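Local atomic coordinates of trehalose-6-phosphate phosphatase (Cryptococcus neoformans, PDB entry 5DX9), a protein that belongs to the trehalose-phosphatase family of the HAD clan and here binds a magnesium ion, a glucose and a phosphorylated glucose. Residues Tyr122-Thr127 with Ile139-Arg144. Sequence-based numbering, arbitrary orientation.
Sequences YYTERT and ITWHYR. With G6P (6-O-phosphono-alpha-D-glucopyranose), chain B; GLC (alpha-D-glucopyranose), chain C.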
loop_
_atom_site.group_PDB
_atom_site.type_symbol
_atom_site.label_atom_id
_atom_site.label_comp_id
_atom_site.label_asym_id
_atom_site.label_seq_id
_atom_site.Cartn_x
_atom_site.Cartn_y
_atom_site.Cartn_z
ATOM N N TYR A 122 -18.548 -18.304 10.387
ATOM C CA TYR A 122 -18.451 -19.434 11.295
ATOM C C TYR A 122 -17.648 -19.055 12.529
ATOM O O TYR A 122 -18.073 -19.303 13.658
ATOM C CB TYR A 122 -17.805 -20.632 10.595
ATOM C CG TYR A 122 -17.507 -21.788 11.519
ATOM C CD1 TYR A 122 -18.409 -22.831 11.665
ATOM C CD2 TYR A 122 -16.325 -21.839 12.245
ATOM C CE1 TYR A 122 -18.146 -23.890 12.508
ATOM C CE2 TYR A 122 -16.055 -22.893 13.096
ATOM C CZ TYR A 122 -16.969 -23.918 13.221
ATOM O OH TYR A 122 -16.707 -24.974 14.062
ATOM N N TYR A 123 -16.489 -18.447 12.306
ATOM C CA TYR A 123 -15.581 -18.118 13.397
ATOM C C TYR A 123 -15.985 -16.846 14.127
ATOM O O TYR A 123 -15.643 -16.671 15.292
ATOM C CB TYR A 123 -14.148 -17.997 12.880
ATOM C CG TYR A 123 -13.525 -19.341 12.608
ATOM C CD1 TYR A 123 -12.947 -20.076 13.631
ATOM C CD2 TYR A 123 -13.537 -19.888 11.333
ATOM C CE1 TYR A 123 -12.385 -21.314 13.390
ATOM C CE2 TYR A 123 -12.983 -21.126 11.084
ATOM C CZ TYR A 123 -12.406 -21.836 12.115
ATOM O OH TYR A 123 -11.846 -23.071 11.870
ATOM N N THR A 124 -16.710 -15.962 13.449
ATOM C CA THR A 124 -17.196 -14.749 14.091
ATOM C C THR A 124 -18.242 -15.099 15.143
ATOM O O THR A 124 -18.260 -14.523 16.229
ATOM C CB THR A 124 -17.802 -13.758 13.076
ATOM O OG1 THR A 124 -16.820 -13.408 12.095
ATOM C CG2 THR A 124 -18.281 -12.497 13.784
ATOM N N GLU A 125 -19.102 -16.058 14.815
ATOM C CA GLU A 125 -20.173 -16.480 15.711
ATOM C C GLU A 125 -19.641 -17.253 16.917
ATOM O O GLU A 125 -20.268 -17.280 17.973
ATOM C CB GLU A 125 -21.193 -17.337 14.952
ATOM C CG GLU A 125 -21.825 -16.639 13.751
ATOM C CD GLU A 125 -22.652 -17.579 12.885
ATOM O OE1 GLU A 125 -23.078 -17.154 11.788
ATOM O OE2 GLU A 125 -22.872 -18.739 13.292
ATOM N N ARG A 126 -18.480 -17.879 16.757
ATOM C CA ARG A 126 -17.918 -18.711 17.816
ATOM C C ARG A 126 -16.692 -18.069 18.459
ATOM O O ARG A 126 -15.974 -18.709 19.225
ATOM C CB ARG A 126 -17.568 -20.096 17.266
ATOM C CG ARG A 126 -18.791 -20.943 16.947
ATOM C CD ARG A 126 -18.464 -22.058 15.973
ATOM N NE ARG A 126 -19.662 -22.808 15.603
ATOM C CZ ARG A 126 -20.541 -22.415 14.684
ATOM N NH1 ARG A 126 -20.366 -21.271 14.034
ATOM N NH2 ARG A 126 -21.602 -23.167 14.416
ATOM N N THR A 127 -16.463 -16.798 18.149
ATOM C CA THR A 127 -15.358 -16.056 18.738
ATOM C C THR A 127 -15.844 -14.681 19.178
ATOM O O THR A 127 -15.854 -13.739 18.389
ATOM C CB THR A 127 -14.180 -15.899 17.750
ATOM O OG1 THR A 127 -13.787 -17.187 17.258
ATOM C CG2 THR A 127 -12.993 -15.238 18.434
ATOM N N ILE A 139 -11.998 -9.813 2.072
ATOM C CA ILE A 139 -12.715 -9.988 3.326
ATOM C C ILE A 139 -11.750 -10.099 4.500
ATOM O O ILE A 139 -10.779 -10.853 4.452
ATOM C CB ILE A 139 -13.611 -11.240 3.298
ATOM C CG1 ILE A 139 -14.494 -11.247 2.048
ATOM C CG2 ILE A 139 -14.442 -11.319 4.573
ATOM C CD1 ILE A 139 -15.238 -12.555 1.829
ATOM N N THR A 140 -12.034 -9.351 5.557
ATOM C CA THR A 140 -11.177 -9.337 6.732
ATOM C C THR A 140 -11.917 -9.822 7.969
ATOM O O THR A 140 -13.029 -9.378 8.245
ATOM C CB THR A 140 -10.626 -7.932 7.009
ATOM O OG1 THR A 140 -9.916 -7.461 5.857
ATOM C CG2 THR A 140 -9.695 -7.952 8.212
ATOM N N TRP A 141 -11.294 -10.736 8.701
ATOM C CA TRP A 141 -11.814 -11.174 9.990
ATOM C C TRP A 141 -10.953 -10.601 11.110
ATOM O O TRP A 141 -9.753 -10.868 11.179
ATOM C CB TRP A 141 -11.854 -12.703 10.071
ATOM C CG TRP A 141 -12.423 -13.227 11.361
ATOM C CD1 TRP A 141 -13.724 -13.150 11.778
ATOM C CD2 TRP A 141 -11.713 -13.926 12.395
ATOM N NE1 TRP A 141 -13.863 -13.751 13.007
ATOM C CE2 TRP A 141 -12.646 -14.229 13.408
ATOM C CE3 TRP A 141 -10.381 -14.313 12.564
ATOM C CZ2 TRP A 141 -12.287 -14.910 14.571
ATOM C CZ3 TRP A 141 -10.027 -14.984 13.723
ATOM C CH2 TRP A 141 -10.977 -15.276 14.710
ATOM N N HIS A 142 -11.571 -9.804 11.977
ATOM C CA HIS A 142 -10.866 -9.179 13.089
ATOM C C HIS A 142 -11.053 -9.963 14.382
ATOM O O HIS A 142 -12.152 -10.430 14.672
ATOM C CB HIS A 142 -11.354 -7.746 13.299
ATOM C CG HIS A 142 -11.124 -6.845 12.129
ATOM N ND1 HIS A 142 -9.917 -6.228 11.889
ATOM C CD2 HIS A 142 -11.957 -6.436 11.138
ATOM C CE1 HIS A 142 -10.008 -5.489 10.798
ATOM N NE2 HIS A 142 -11.235 -5.599 10.324
ATOM N N TYR A 143 -9.986 -10.096 15.165
ATOM C CA TYR A 143 -10.100 -10.712 16.484
ATOM C C TYR A 143 -9.338 -9.906 17.535
ATOM O O TYR A 143 -9.036 -10.419 18.611
ATOM C CB TYR A 143 -9.599 -12.162 16.457
ATOM C CG TYR A 143 -8.126 -12.301 16.155
ATOM C CD1 TYR A 143 -7.183 -12.337 17.177
ATOM C CD2 TYR A 143 -7.674 -12.393 14.846
ATOM C CE1 TYR A 143 -5.833 -12.459 16.903
ATOM C CE2 TYR A 143 -6.329 -12.515 14.561
ATOM C CZ TYR A 143 -5.411 -12.549 15.591
ATOM O OH TYR A 143 -4.070 -12.670 15.299
ATOM N N ARG A 144 -9.040 -8.645 17.227
ATOM C CA ARG A 144 -8.285 -7.797 18.146
ATOM C C ARG A 144 -9.027 -7.570 19.462
ATOM O O ARG A 144 -8.408 -7.337 20.500
ATOM C CB ARG A 144 -7.957 -6.447 17.500
ATOM C CG ARG A 144 -7.202 -5.494 18.425
ATOM C CD ARG A 144 -6.851 -4.177 17.742
ATOM N NE ARG A 144 -5.956 -4.385 16.610
ATOM C CZ ARG A 144 -4.649 -4.604 16.715
ATOM N NH1 ARG A 144 -4.074 -4.639 17.908
ATOM N NH2 ARG A 144 -3.919 -4.793 15.625
HETATM C C1 G6P B . -7.346 -2.378 8.742
HETATM C C2 G6P B . -8.622 -2.632 7.951
HETATM C C3 G6P B . -8.615 -4.001 7.300
HETATM C C4 G6P B . -7.427 -4.130 6.368
HETATM C C5 G6P B . -6.092 -3.616 6.941
HETATM C C6 G6P B . -5.205 -2.995 5.844
HETATM O O1 G6P B . -7.255 -3.191 9.914
HETATM O O2 G6P B . -9.744 -2.501 8.823
HETATM O O3 G6P B . -9.792 -4.178 6.500
HETATM O O4 G6P B . -7.366 -5.526 6.046
HETATM O O5 G6P B . -6.193 -2.571 7.921
HETATM O O6 G6P B . -5.024 -1.572 6.055
HETATM P P G6P B . -3.712 -0.789 5.492
HETATM O O1P G6P B . -4.005 0.752 5.132
HETATM O O2P G6P B . -2.662 -0.815 6.535
HETATM O O3P G6P B . -3.219 -1.592 4.187
HETATM C C1 GLC C . -6.149 -2.802 10.742
HETATM C C2 GLC C . -5.944 -3.824 11.861
HETATM C C3 GLC C . -7.060 -3.736 12.893
HETATM C C4 GLC C . -7.248 -2.309 13.391
HETATM C C5 GLC C . -7.415 -1.346 12.218
HETATM C C6 GLC C . -7.415 0.113 12.671
HETATM O O2 GLC C . -5.877 -5.146 11.293
HETATM O O3 GLC C . -6.751 -4.586 14.003
HETATM O O4 GLC C . -8.393 -2.283 14.257
HETATM O O5 GLC C . -6.352 -1.496 11.281
HETATM O O6 GLC C . -6.275 0.372 13.500
#
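W141 reaches from strand 139-142 to the end of helix 112-125 and the loop after it, where Y123 and T124 of the helix and T127 of the loop gather round its indole. From CB outward, CG lies anti to the backbone N (chi1 -178°), which swings the ring off the strand and up against the helix. On the pyrrole side, CD1 and NE1 both meet T124 OG1 at the indole edge, each 3.1 Å away and near the ring plane. That oxygen is hydrogen-bonded to F120 O, one turn back, and the ring of F120 also meets the indole, the planes about 20° apart. Farther out, CE2 and CZ2 slip under Y123 CB, which lies over one face toward the rim, 4.0 Å from CZ2.

All this happens in the small alpha+beta domain, consistent with the cap of HAD-family phosphatases: helices 112-125 and 148-166 pack against a four-stranded antiparallel sheet. W141 is on the helix side; its strand neighbours T140 and H142 line the sugar pocket, H142 CE1 coming 3.6 Å from G6P O2. Just past the strand, R144 NE donates a nearly straight bond (167°) to GLC O3 at 2.7 Å.

Back at the indole, T127 closes the CZ2 edge with its CB at 3.8 Å. Its OG1 is held in the carbonyl plane of Y123, donating to Y123 O at 2.8 Å, and is also hydrogen-bonded to Q154 NE2 of helix 148-166.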